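Local coordinates for protein metallophosphoesterase (Clostridium thermocellum, PDB 4J6O) that probably removes 2',3'-phosphates from RNA ends as the manganese-binding phosphatase component of the bacterial Pnkp-Hen1 RNA repair system, at residues H11-I16 against E56-L61; K28-K33 against E242-K247; Y36-V41 against Y50-P55; V60-D65 against G87-V92. One frame throughout, in Å; residues are numbered along the deposited sequence. Where two conformers were deposited one is given.

Contact 1: residues H11-I16 against E56-L61; sequences HGPFDI and EGRKVL
Two neighbouring parallel strands of the five-stranded mixed sheet meet here, Phe14, Asp15 and Ile16 pairing with Lys59, Val60 and Leu61 in the calcineurin-like phosphoesterase fold, and a buried salt bridge closes the end where they begin. Three backbone bonds hold the strands: Lys59 N to Pro13 O, Asp15 N to Lys59 O at 2.8 Å, and Leu61 N to Asp15 O, also 2.8 Å. A water bridges Pro13 O and Gly57 O where the chains part. On the face carrying Phe14, Ile16 and Leu61, Leu61 CD1 lies over the Phe14 ring in a CH-pi contact, 4.0 Å from its centroid, while Gly12 CA covers the other face of the ring. Ile16 runs alongside Leu61, and residues of strands 143-146 and 151-154 pack onto this face. Across the sheet, Arg58 bends at chi3 (70°) and brings its guanidinium side-on to Asp15. NE reaches OD2 on the syn side at 3.1 Å, close to the guanidinium plane; NH1 meets OD1, also at 3.1 Å, from above the carboxylate plane. Pro13 CB presses on one guanidinium face, 3.3 Å from Arg58 CZ. Tyr36 also bonds Asp15 OD2, and Glu240 takes Arg58 NH2 in a second salt bridge. Held by two carboxylates, with Pro13 CB against one face, the guanidinium is restricted in its rotation, and its positive charge would be expected to favour an ionised Asp15.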
loop_
_atom_site.group_PDB
_atom_site.type_symbol
_atom_site.label_atom_id
_atom_site.label_comp_id
_atom_site.label_asym_id
_atom_site.label_seq_id
_atom_site.Cartn_x
_atom_site.Cartn_y
_atom_site.Cartn_z
ATOM N N HIS A 11 12.847 2.910 14.101
ATOM C CA HIS A 11 12.717 1.636 14.798
ATOM C C HIS A 11 11.271 1.260 15.111
ATOM O O HIS A 11 11.010 0.130 15.483
ATOM C CB HIS A 11 13.607 1.622 16.054
ATOM C CG HIS A 11 15.039 1.966 15.766
ATOM N ND1 HIS A 11 15.902 1.090 15.142
ATOM C CD2 HIS A 11 15.740 3.107 15.964
ATOM C CE1 HIS A 11 17.085 1.668 14.999
ATOM N NE2 HIS A 11 17.015 2.893 15.491
ATOM N N GLY A 12 10.344 2.198 14.916
ATOM C CA GLY A 12 8.939 1.951 15.160
ATOM C C GLY A 12 8.703 2.146 16.641
ATOM O O GLY A 12 9.499 2.820 17.281
ATOM N N PRO A 13 7.673 1.503 17.194
ATOM C CA PRO A 13 6.794 0.516 16.536
ATOM C C PRO A 13 6.041 0.981 15.295
ATOM O O PRO A 13 5.794 2.181 15.171
ATOM C CB PRO A 13 5.724 0.244 17.601
ATOM C CG PRO A 13 6.455 0.466 18.897
ATOM C CD PRO A 13 7.360 1.647 18.624
ATOM N N PHE A 14 5.653 0.036 14.436
ATOM C CA PHE A 14 4.931 0.392 13.203
ATOM C C PHE A 14 3.686 -0.440 13.123
ATOM O O PHE A 14 3.650 -1.565 13.609
ATOM C CB PHE A 14 5.743 0.020 11.950
ATOM C CG PHE A 14 7.071 0.683 11.871
ATOM C CD1 PHE A 14 7.158 2.039 11.668
ATOM C CD2 PHE A 14 8.247 -0.066 11.991
ATOM C CE1 PHE A 14 8.394 2.653 11.569
ATOM C CE2 PHE A 14 9.479 0.528 11.859
ATOM C CZ PHE A 14 9.573 1.890 11.686
ATOM N N ASP A 15 2.649 0.121 12.509
ATOM C CA ASP A 15 1.475 -0.658 12.146
ATOM C C ASP A 15 1.391 -0.586 10.653
ATOM O O ASP A 15 1.324 0.514 10.079
ATOM C CB ASP A 15 0.249 -0.082 12.832
ATOM C CG ASP A 15 0.359 -0.201 14.341
ATOM O OD1 ASP A 15 0.628 -1.308 14.823
ATOM O OD2 ASP A 15 0.200 0.823 15.018
ATOM N N ILE A 16 1.529 -1.752 10.044
ATOM C CA ILE A 16 1.747 -1.850 8.587
ATOM C C ILE A 16 0.442 -2.291 7.938
ATOM O O ILE A 16 -0.142 -3.291 8.358
ATOM C CB ILE A 16 2.860 -2.871 8.274
ATOM C CG1 ILE A 16 4.138 -2.534 9.059
ATOM C CG2 ILE A 16 3.144 -2.885 6.749
ATOM C CD1 ILE A 16 5.180 -3.608 8.977
ATOM N N GLU A 56 0.978 6.250 22.165
ATOM C CA GLU A 56 2.194 5.470 22.385
ATOM C C GLU A 56 3.281 5.777 21.331
ATOM O O GLU A 56 4.318 5.102 21.280
ATOM C CB GLU A 56 1.869 3.982 22.423
ATOM C CG GLU A 56 0.823 3.594 23.467
ATOM C CD GLU A 56 0.413 2.123 23.346
ATOM O OE1 GLU A 56 0.716 1.474 22.305
ATOM O OE2 GLU A 56 -0.201 1.606 24.303
ATOM N N GLY A 57 3.035 6.781 20.493
ATOM C CA GLY A 57 3.991 7.173 19.480
ATOM C C GLY A 57 4.227 6.158 18.344
ATOM O O GLY A 57 5.300 6.127 17.712
ATOM N N ARG A 58 3.240 5.306 18.096
ATOM C CA ARG A 58 3.329 4.332 16.999
ATOM C C ARG A 58 3.190 5.056 15.678
ATOM O O ARG A 58 2.630 6.145 15.629
ATOM C CB ARG A 58 2.242 3.264 17.140
ATOM C CG ARG A 58 2.342 2.518 18.458
ATOM C CD ARG A 58 1.396 1.323 18.475
ATOM N NE ARG A 58 1.826 0.248 17.566
ATOM C CZ ARG A 58 2.593 -0.798 17.891
ATOM N NH1 ARG A 58 2.842 -1.713 16.948
ATOM N NH2 ARG A 58 3.053 -0.963 19.168
ATOM N N LYS A 59 3.723 4.445 14.619
ATOM C CA LYS A 59 3.697 5.025 13.253
ATOM C C LYS A 59 3.107 4.010 12.305
ATOM O O LYS A 59 3.229 2.847 12.535
ATOM C CB LYS A 59 5.083 5.446 12.790
ATOM C CG LYS A 59 5.669 6.583 13.673
ATOM C CD LYS A 59 6.823 7.262 12.958
ATOM C CE LYS A 59 7.368 8.374 13.884
ATOM N NZ LYS A 59 8.412 9.199 13.233
ATOM N N VAL A 60 2.467 4.494 11.256
ATOM C CA VAL A 60 1.832 3.633 10.262
ATOM C C VAL A 60 2.716 3.544 9.021
ATOM O O VAL A 60 3.247 4.564 8.527
ATOM C CB VAL A 60 0.456 4.188 9.824
ATOM C CG1 VAL A 60 -0.155 3.273 8.691
ATOM C CG2 VAL A 60 -0.515 4.276 10.990
ATOM N N LEU A 61 2.776 2.343 8.456
ATOM C CA LEU A 61 3.431 2.152 7.154
ATOM C C LEU A 61 2.398 1.623 6.180
ATOM O O LEU A 61 1.880 0.535 6.389
ATOM C CB LEU A 61 4.567 1.130 7.278
ATOM C CG LEU A 61 5.660 1.468 8.285
ATOM C CD1 LEU A 61 6.679 0.323 8.253
ATOM C CD2 LEU A 61 6.346 2.796 7.987
HETATM O O HOH W 1 6.934 4.697 15.891
#

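Contact 2: residues K28-K33 against E242-K247; sequences KMLLEK and EIVDVK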
loop_
_atom_site.group_PDB
_atom_site.type_symbol
_atom_site.label_atom_id
_atom_site.label_comp_id
_atom_site.label_asym_id
_atom_site.label_seq_id
_atom_site.Cartn_x
_atom_site.Cartn_y
_atom_site.Cartn_z
ATOM N N LYS A 28 -10.569 3.800 8.697
ATOM C CA LYS A 28 -10.801 4.554 9.916
ATOM C C LYS A 28 -11.020 3.596 11.072
ATOM O O LYS A 28 -10.431 3.792 12.149
ATOM C CB LYS A 28 -11.981 5.474 9.723
ATOM C CG LYS A 28 -12.407 6.247 10.982
ATOM C CD LYS A 28 -13.614 7.107 10.710
ATOM C CE LYS A 28 -13.862 8.078 11.881
ATOM N NZ LYS A 28 -14.442 7.323 13.002
ATOM N N MET A 29 -11.848 2.556 10.860
ATOM C CA MET A 29 -12.080 1.537 11.889
ATOM C C MET A 29 -10.777 0.872 12.339
ATOM O O MET A 29 -10.541 0.707 13.548
ATOM C CB MET A 29 -13.101 0.477 11.396
ATOM C CG MET A 29 -14.513 0.976 11.292
ATOM S SD MET A 29 -15.528 -0.206 10.346
ATOM C CE MET A 29 -15.821 -1.434 11.641
ATOM N N LEU A 30 -9.912 0.532 11.363
ATOM C CA LEU A 30 -8.706 -0.195 11.688
ATOM C C LEU A 30 -7.744 0.707 12.479
ATOM O O LEU A 30 -7.121 0.297 13.463
ATOM C CB LEU A 30 -8.042 -0.725 10.388
ATOM C CG LEU A 30 -6.724 -1.434 10.602
ATOM C CD1 LEU A 30 -6.854 -2.646 11.532
ATOM C CD2 LEU A 30 -6.303 -1.911 9.190
ATOM N N LEU A 31 -7.570 1.934 12.017
ATOM C CA LEU A 31 -6.700 2.871 12.753
ATOM C C LEU A 31 -7.206 3.069 14.181
ATOM O O LEU A 31 -6.417 3.062 15.144
ATOM C CB LEU A 31 -6.615 4.195 11.995
ATOM C CG LEU A 31 -5.796 4.219 10.672
ATOM C CD1 LEU A 31 -5.999 5.493 9.873
ATOM C CD2 LEU A 31 -4.313 3.962 10.925
ATOM N N GLU A 32 -8.516 3.224 14.329
ATOM C CA GLU A 32 -9.059 3.467 15.679
ATOM C C GLU A 32 -8.841 2.249 16.551
ATOM O O GLU A 32 -8.493 2.357 17.740
ATOM C CB GLU A 32 -10.520 3.902 15.602
ATOM C CG GLU A 32 -10.616 5.295 15.013
ATOM C CD GLU A 32 -12.012 5.799 14.751
ATOM O OE1 GLU A 32 -12.936 5.002 14.516
ATOM O OE2 GLU A 32 -12.170 7.018 14.761
ATOM N N LYS A 33 -9.006 1.070 15.957
ATOM C CA LYS A 33 -8.803 -0.165 16.703
ATOM C C LYS A 33 -7.354 -0.292 17.137
ATOM O O LYS A 33 -7.058 -0.867 18.180
ATOM C CB LYS A 33 -9.186 -1.341 15.805
ATOM C CG LYS A 33 -9.155 -2.692 16.453
ATOM C CD LYS A 33 -9.774 -3.694 15.450
ATOM C CE LYS A 33 -9.785 -5.118 15.944
ATOM N NZ LYS A 33 -10.699 -5.931 15.123
ATOM N N GLU A 242 2.010 -9.035 15.432
ATOM C CA GLU A 242 0.584 -9.314 15.670
ATOM C C GLU A 242 -0.267 -8.849 14.515
ATOM O O GLU A 242 -0.037 -7.756 13.957
ATOM C CB GLU A 242 0.126 -8.543 16.880
ATOM C CG GLU A 242 0.748 -9.063 18.143
ATOM C CD GLU A 242 0.452 -8.205 19.353
ATOM O OE1 GLU A 242 -0.224 -7.151 19.209
ATOM O OE2 GLU A 242 0.915 -8.603 20.454
ATOM N N ILE A 243 -1.275 -9.656 14.193
ATOM C CA ILE A 243 -2.257 -9.339 13.163
ATOM C C ILE A 243 -3.501 -8.698 13.794
ATOM O O ILE A 243 -4.072 -9.246 14.751
ATOM C CB ILE A 243 -2.665 -10.584 12.415
ATOM C CG1 ILE A 243 -1.462 -11.257 11.758
ATOM C CG2 ILE A 243 -3.726 -10.268 11.369
ATOM C CD1 ILE A 243 -0.600 -10.326 10.992
ATOM N N VAL A 244 -3.911 -7.541 13.274
ATOM C CA VAL A 244 -5.159 -6.859 13.663
ATOM C C VAL A 244 -5.937 -6.590 12.388
ATOM O O VAL A 244 -5.345 -6.170 11.395
ATOM C CB VAL A 244 -4.902 -5.529 14.375
ATOM C CG1 VAL A 244 -6.214 -4.788 14.694
ATOM C CG2 VAL A 244 -4.102 -5.798 15.684
ATOM N N ASP A 245 -7.222 -6.873 12.376
ATOM C CA ASP A 245 -7.983 -6.670 11.127
ATOM C C ASP A 245 -9.398 -6.176 11.358
ATOM O O ASP A 245 -9.936 -6.264 12.459
ATOM C CB ASP A 245 -7.914 -7.905 10.213
ATOM C CG ASP A 245 -8.456 -9.176 10.855
ATOM O OD1 ASP A 245 -9.524 -9.101 11.500
ATOM O OD2 ASP A 245 -7.838 -10.257 10.660
ATOM N N VAL A 246 -9.958 -5.571 10.311
ATOM C CA VAL A 246 -11.352 -5.142 10.318
ATOM C C VAL A 246 -12.028 -5.755 9.100
ATOM O O VAL A 246 -11.549 -5.629 7.978
ATOM C CB VAL A 246 -11.479 -3.637 10.175
ATOM C CG1 VAL A 246 -12.911 -3.245 9.919
ATOM C CG2 VAL A 246 -10.957 -2.936 11.455
ATOM N N LYS A 247 -13.159 -6.390 9.309
ATOM C CA LYS A 247 -13.890 -6.983 8.191
ATOM C C LYS A 247 -14.501 -5.893 7.322
ATOM O O LYS A 247 -14.970 -4.874 7.802
ATOM C CB LYS A 247 -15.028 -7.874 8.739
ATOM C CG LYS A 247 -15.558 -8.873 7.730
ATOM C CD LYS A 247 -14.517 -9.953 7.461
ATOM C CE LYS A 247 -15.024 -10.945 6.440
ATOM N NZ LYS A 247 -15.333 -10.213 5.203
HETATM O O HOH W 2 -8.260 -8.019 14.961
#
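Val246 presses its CG2 methyl against the backbone of helix 24-33, 3.6 Å from Leu30 CA, at the point where the helix lies across the edge strand 242-247 of the five-stranded sheet. Val246 was modelled in two conformers, and its contacts hold for the one described. The short segments run at 144° to each other, their axes 7.9 Å apart at closest approach. The tightly packed part centres on Leu30: its CB touches Val246 CG2, and with its CG anti to the backbone N (chi1 177°), Leu30 carries CD1 over to Val244, 3.9 Å from CG1. Leu233 of the adjoining strand 232-238 packs on Leu30 as well, so the leucine spans two strands. Toward solvent the contact thins out. Met29 crosses Val246 at about a right angle, turning at chi3 to set CE 3.8 Å from Val246 CG1. Lys33, on the exposed side, stretches out fully and slides past Val244 in the opposite direction, its CE 3.8 Å from Val244 CG1. Lys33 NZ donates to Asp245 O at 2.8 Å, nearly along the C=O axis. A water accepts a bond from Asp245 N at 3.0 Å and a weak one from Lys33 NZ. Apolar side chains thus do the packing between helix and sheet, while the extended lysine lays its methylenes on Val244 and places its ammonium on Asp245 O, so a polar bond borders the apolar packing.

Contact 3: residues Y36-V41 against Y50-P55; sequences YLIEEV and YRVTHP
Strands 37-40 and 50-53 run antiparallel as a two-stranded beta hairpin, their short axes at 161°, with Leu37-Thr53 and Glu39-Arg51 as hydrogen-bonded pairs and Ile38-Val52 and Glu40-Tyr50 as non-hydrogen-bonded ones. Each hydrogen-bonded pair is joined both ways, for instance Leu37 N to Thr53 O at 2.8 Å and Thr53 N to Leu37 O at 3.0 Å. The face bearing Ile38, Val52 and Tyr50 turns to the protein: Val52 and Tyr50 rest on Leu79 of helix 73-86, and Ile38 on Lys28 of helix 24-33. Here Ile38 and Val52 lie side by side, and Glu40 CG meets the edge of the Tyr50 ring, 3.5 Å from CE1; Tyr50 OH is bonded to Glu75. The other face, with Leu37, Glu39, Arg51 and Thr53, is more exposed, and Leu37 CB touches Thr53 OG1 there. Beyond the paired residues the hairpin ends in a T-shaped aromatic pair. His54 points its edge at the face of Tyr36, the planes at 70° and the centroids 4.6 Å apart. The imidazole is held through NE2 to Leu34 O and through ND1 to Glu56 N. His54 CD2 sits 3.5 Å above the Tyr36 plane, over the ring centre.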
loop_
_atom_site.group_PDB
_atom_site.type_symbol
_atom_site.label_atom_id
_atom_site.label_comp_id
_atom_site.label_asym_id
_atom_site.label_seq_id
_atom_site.Cartn_x
_atom_site.Cartn_y
_atom_site.Cartn_z
ATOM N N TYR A 36 -5.052 4.712 17.213
ATOM C CA TYR A 36 -4.897 6.036 16.630
ATOM C C TYR A 36 -6.142 6.846 16.879
ATOM O O TYR A 36 -7.233 6.309 17.002
ATOM C CB TYR A 36 -4.573 6.000 15.110
ATOM C CG TYR A 36 -3.249 5.319 14.846
ATOM C CD1 TYR A 36 -3.178 3.934 14.749
ATOM C CD2 TYR A 36 -2.074 6.061 14.731
ATOM C CE1 TYR A 36 -1.972 3.306 14.577
ATOM C CE2 TYR A 36 -0.866 5.442 14.527
ATOM C CZ TYR A 36 -0.834 4.061 14.451
ATOM O OH TYR A 36 0.387 3.437 14.286
ATOM N N LEU A 37 -5.950 8.158 16.925
ATOM C CA LEU A 37 -7.001 9.116 17.174
ATOM C C LEU A 37 -7.089 9.965 15.928
ATOM O O LEU A 37 -6.093 10.558 15.501
ATOM C CB LEU A 37 -6.562 10.001 18.334
ATOM C CG LEU A 37 -6.237 9.146 19.551
ATOM C CD1 LEU A 37 -5.441 9.960 20.534
ATOM C CD2 LEU A 37 -7.545 8.649 20.160
ATOM N N ILE A 38 -8.272 9.999 15.325
ATOM C CA ILE A 38 -8.454 10.738 14.086
ATOM C C ILE A 38 -9.347 11.923 14.346
ATOM O O ILE A 38 -10.480 11.796 14.825
ATOM C CB ILE A 38 -9.088 9.858 12.987
ATOM C CG1 ILE A 38 -8.222 8.661 12.685
ATOM C CG2 ILE A 38 -9.342 10.680 11.712
ATOM C CD1 ILE A 38 -8.989 7.666 11.939
ATOM N N GLU A 39 -8.805 13.091 14.070
ATOM C CA GLU A 39 -9.522 14.323 14.276
ATOM C C GLU A 39 -9.939 14.802 12.915
ATOM O O GLU A 39 -9.130 14.857 11.983
ATOM C CB GLU A 39 -8.617 15.351 14.953
ATOM C CG GLU A 39 -9.259 16.725 15.110
ATOM C CD GLU A 39 -8.287 17.813 15.628
ATOM O OE1 GLU A 39 -7.042 17.607 15.590
ATOM O OE2 GLU A 39 -8.781 18.880 16.058
ATOM N N GLU A 40 -11.229 15.073 12.776
ATOM C CA GLU A 40 -11.700 15.791 11.614
ATOM C C GLU A 40 -11.449 17.245 11.972
ATOM O O GLU A 40 -12.070 17.782 12.884
ATOM C CB GLU A 40 -13.192 15.536 11.341
ATOM C CG GLU A 40 -13.488 14.512 10.256
ATOM C CD GLU A 40 -14.962 14.516 9.867
ATOM O OE1 GLU A 40 -15.270 14.815 8.688
ATOM O OE2 GLU A 40 -15.810 14.236 10.752
ATOM N N VAL A 41 -10.511 17.858 11.264
ATOM C CA VAL A 41 -10.097 19.229 11.524
ATOM C C VAL A 41 -11.139 20.270 11.118
ATOM O O VAL A 41 -11.660 20.221 10.003
ATOM C CB VAL A 41 -8.814 19.582 10.747
ATOM C CG1 VAL A 41 -8.427 21.010 11.054
ATOM C CG2 VAL A 41 -7.666 18.634 11.095
ATOM N N TYR A 50 -7.800 15.932 7.917
ATOM C CA TYR A 50 -7.716 15.052 9.078
ATOM C C TYR A 50 -6.387 15.249 9.824
ATOM O O TYR A 50 -5.408 15.695 9.248
ATOM C CB TYR A 50 -7.860 13.595 8.659
ATOM C CG TYR A 50 -9.118 13.276 7.895
ATOM C CD1 TYR A 50 -10.355 13.233 8.535
ATOM C CD2 TYR A 50 -9.056 12.981 6.533
ATOM C CE1 TYR A 50 -11.500 12.892 7.835
ATOM C CE2 TYR A 50 -10.190 12.667 5.825
ATOM C CZ TYR A 50 -11.409 12.625 6.480
ATOM O OH TYR A 50 -12.532 12.296 5.759
ATOM N N ARG A 51 -6.364 14.900 11.107
ATOM C CA ARG A 51 -5.105 14.804 11.844
ATOM C C ARG A 51 -5.121 13.551 12.700
ATOM O O ARG A 51 -6.038 13.331 13.483
ATOM C CB ARG A 51 -4.833 16.046 12.700
ATOM C CG ARG A 51 -3.366 16.174 13.066
ATOM C CD ARG A 51 -3.007 17.568 13.692
ATOM N NE ARG A 51 -1.581 17.858 13.506
ATOM C CZ ARG A 51 -0.648 17.522 14.385
ATOM N NH1 ARG A 51 0.630 17.800 14.157
ATOM N NH2 ARG A 51 -1.006 16.935 15.516
ATOM N N VAL A 52 -4.087 12.730 12.544
ATOM C CA VAL A 52 -4.032 11.433 13.222
ATOM C C VAL A 52 -2.888 11.432 14.230
ATOM O O VAL A 52 -1.779 11.867 13.881
ATOM C CB VAL A 52 -3.804 10.297 12.197
ATOM C CG1 VAL A 52 -3.997 8.957 12.907
ATOM C CG2 VAL A 52 -4.814 10.487 11.066
ATOM N N THR A 53 -3.144 10.938 15.451
ATOM C CA THR A 53 -2.097 10.813 16.462
ATOM C C THR A 53 -2.186 9.463 17.151
ATOM O O THR A 53 -3.167 8.736 16.985
ATOM C CB THR A 53 -2.196 11.955 17.495
ATOM O OG1 THR A 53 -3.490 11.941 18.107
ATOM C CG2 THR A 53 -1.973 13.287 16.789
ATOM N N HIS A 54 -1.127 9.121 17.883
ATOM C CA HIS A 54 -1.099 7.907 18.693
ATOM C C HIS A 54 -0.373 8.201 20.023
ATOM O O HIS A 54 0.781 8.641 20.031
ATOM C CB HIS A 54 -0.436 6.737 17.930
ATOM C CG HIS A 54 -0.767 5.398 18.522
ATOM N ND1 HIS A 54 -0.250 4.972 19.725
ATOM C CD2 HIS A 54 -1.580 4.402 18.087
ATOM C CE1 HIS A 54 -0.743 3.779 20.024
ATOM N NE2 HIS A 54 -1.555 3.407 19.042
ATOM N N PRO A 55 -1.034 7.890 21.123
ATOM C CA PRO A 55 -0.458 8.210 22.438
ATOM C C PRO A 55 0.797 7.418 22.771
ATOM O O PRO A 55 1.594 7.885 23.580
ATOM C CB PRO A 55 -1.592 7.874 23.417
ATOM C CG PRO A 55 -2.547 7.022 22.666
ATOM C CD PRO A 55 -2.388 7.340 21.198
#

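Contact 4: residues V60-D65 against G87-V92; sequences VLFLGD and GIALCV. With MN (manganese (II) ion), chain J.
A beta-alpha-beta unit, strand 59-62, helix 73-86 and strand 89-91, brings its two parallel strands together here, and the loop after the first of them delivers Asp65 to the manganese site. Gly87 ends the helix in a Schellman motif, and the chain then enters the edge strand of the five-stranded sheet. Four backbone bonds alternate between the strands: Val60 N to Ile88 O, Leu90 N to Val60 O, Phe62 N to Leu90 O at 2.8 Å and nearly straight (174°), and Val92 N to Phe62 O at 3.0 Å. On one face Leu61 and Leu90 lie side by side, CD2 of Leu61 3.9 Å from CB of Leu90. On the other, Phe62 has CG beside its backbone N (chi1 -71°), which lays the ring back along the strand: Val60 CG1 lies over the centre of one face, and CE2 approaches Ala89 CB at 3.8 Å. Phe62 CB also meets Cys91 SG at 3.8 Å, and Val80 of helix 73-86 packs on the ring. Past the strand, Gly64 passes close to Val92, its CA 3.1 Å from Val92 O, with backbone angles suited to glycine. Asp65 follows; His96 N bonds its OD1, Asp97 bonds its backbone N, and Asp19 and His21 join it on the metal. Asp65 OD2 binds the manganese ion at 2.2 Å, and a water occupies another position at 2.3 Å.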
loop_
_atom_site.group_PDB
_atom_site.type_symbol
_atom_site.label_atom_id
_atom_site.label_comp_id
_atom_site.label_asym_id
_atom_site.label_seq_id
_atom_site.Cartn_x
_atom_site.Cartn_y
_atom_site.Cartn_z
ATOM N N VAL A 60 2.467 4.494 11.256
ATOM C CA VAL A 60 1.832 3.633 10.262
ATOM C C VAL A 60 2.716 3.544 9.021
ATOM O O VAL A 60 3.247 4.564 8.527
ATOM C CB VAL A 60 0.456 4.188 9.824
ATOM C CG1 VAL A 60 -0.155 3.273 8.691
ATOM C CG2 VAL A 60 -0.515 4.276 10.990
ATOM N N LEU A 61 2.776 2.343 8.456
ATOM C CA LEU A 61 3.431 2.152 7.154
ATOM C C LEU A 61 2.398 1.623 6.180
ATOM O O LEU A 61 1.880 0.535 6.389
ATOM C CB LEU A 61 4.567 1.130 7.278
ATOM C CG LEU A 61 5.660 1.468 8.285
ATOM C CD1 LEU A 61 6.679 0.323 8.253
ATOM C CD2 LEU A 61 6.346 2.796 7.987
ATOM N N PHE A 62 2.068 2.413 5.147
ATOM C CA PHE A 62 1.052 1.985 4.171
ATOM C C PHE A 62 1.764 1.294 3.048
ATOM O O PHE A 62 2.779 1.805 2.567
ATOM C CB PHE A 62 0.279 3.190 3.626
ATOM C CG PHE A 62 -0.662 3.846 4.626
ATOM C CD1 PHE A 62 -1.895 3.279 4.926
ATOM C CD2 PHE A 62 -0.309 5.038 5.274
ATOM C CE1 PHE A 62 -2.759 3.897 5.856
ATOM C CE2 PHE A 62 -1.186 5.648 6.214
ATOM C CZ PHE A 62 -2.411 5.072 6.495
ATOM N N LEU A 63 1.177 0.183 2.586
ATOM C CA LEU A 63 1.794 -0.649 1.537
ATOM C C LEU A 63 1.327 -0.241 0.151
ATOM O O LEU A 63 1.724 -0.862 -0.871
ATOM C CB LEU A 63 1.551 -2.114 1.794
ATOM C CG LEU A 63 2.158 -2.656 3.077
ATOM C CD1 LEU A 63 1.888 -4.170 3.145
ATOM C CD2 LEU A 63 3.664 -2.407 3.056
ATOM N N GLY A 64 0.561 0.825 0.111
ATOM C CA GLY A 64 0.116 1.413 -1.144
ATOM C C GLY A 64 -1.156 0.785 -1.684
ATOM O O GLY A 64 -1.879 0.065 -0.958
ATOM N N ASP A 65 -1.446 1.037 -2.945
ATOM C CA ASP A 65 -2.747 0.698 -3.585
ATOM C C ASP A 65 -3.868 1.352 -2.771
ATOM O O ASP A 65 -4.809 0.711 -2.291
ATOM C CB ASP A 65 -2.944 -0.799 -3.738
ATOM C CG ASP A 65 -2.508 -1.299 -5.148
ATOM O OD1 ASP A 65 -1.877 -0.496 -5.848
ATOM O OD2 ASP A 65 -2.770 -2.450 -5.523
ATOM N N GLY A 87 4.076 13.353 9.777
ATOM C CA GLY A 87 5.108 12.419 10.178
ATOM C C GLY A 87 4.688 11.184 10.951
ATOM O O GLY A 87 5.533 10.522 11.559
ATOM N N ILE A 88 3.419 10.797 10.898
ATOM C CA ILE A 88 3.005 9.633 11.650
ATOM C C ILE A 88 2.932 8.423 10.714
ATOM O O ILE A 88 2.821 7.300 11.161
ATOM C CB ILE A 88 1.669 9.848 12.373
ATOM C CG1 ILE A 88 1.426 8.781 13.431
ATOM C CG2 ILE A 88 0.481 10.022 11.375
ATOM C CD1 ILE A 88 0.339 9.194 14.438
ATOM N N ALA A 89 3.077 8.687 9.434
ATOM C CA ALA A 89 3.101 7.574 8.468
ATOM C C ALA A 89 4.166 7.690 7.373
ATOM O O ALA A 89 4.662 8.781 7.040
ATOM C CB ALA A 89 1.721 7.422 7.810
ATOM N N LEU A 90 4.501 6.526 6.810
ATOM C CA LEU A 90 5.164 6.486 5.524
ATOM C C LEU A 90 4.305 5.634 4.566
ATOM O O LEU A 90 3.450 4.875 4.991
ATOM C CB LEU A 90 6.548 5.836 5.595
ATOM C CG LEU A 90 7.624 6.458 6.516
ATOM C CD1 LEU A 90 8.835 5.560 6.587
ATOM C CD2 LEU A 90 7.991 7.829 6.036
ATOM N N CYS A 91 4.530 5.826 3.278
ATOM C CA CYS A 91 3.760 5.088 2.273
ATOM C C CYS A 91 4.700 4.665 1.155
ATOM O O CYS A 91 5.613 5.439 0.729
ATOM C CB CYS A 91 2.678 6.013 1.704
ATOM S SG CYS A 91 1.443 5.193 0.617
ATOM N N VAL A 92 4.523 3.432 0.694
ATOM C CA VAL A 92 5.242 2.961 -0.492
ATOM C C VAL A 92 4.168 2.798 -1.545
ATOM O O VAL A 92 2.966 2.679 -1.272
ATOM C CB VAL A 92 6.040 1.640 -0.236
ATOM C CG1 VAL A 92 7.107 1.910 0.814
ATOM C CG2 VAL A 92 5.127 0.508 0.241
HETATM MN MN MN J . -4.121 -3.975 -4.819
HETATM O O HOH W 3 -5.393 -5.729 -4.023
#

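Overall arrangement
Contacts 1 and 4 are neighbours in the same five-stranded sheet, their centres about 10 Å apart, and share Val60 and Leu61 of strand 59-62, which lies between strands 14-17 and 89-91. Contact 2 reaches the opposite edge of that sheet, strand 242-247, through helix 24-33, which follows strand 14-17 in the chain. Contact 3, the hairpin between that helix and strand 59-62, is nested along the chain within the loops closed by contacts 1 and 2. Its Tyr36 packs on Val60, which Leu31 of contact 2 also touches. Together they tie helix 24-33 and the hairpin to one sheet of the phosphatase domain, with metal-binding Asp65 just beyond strand 59-62, an inner strand of the sheet.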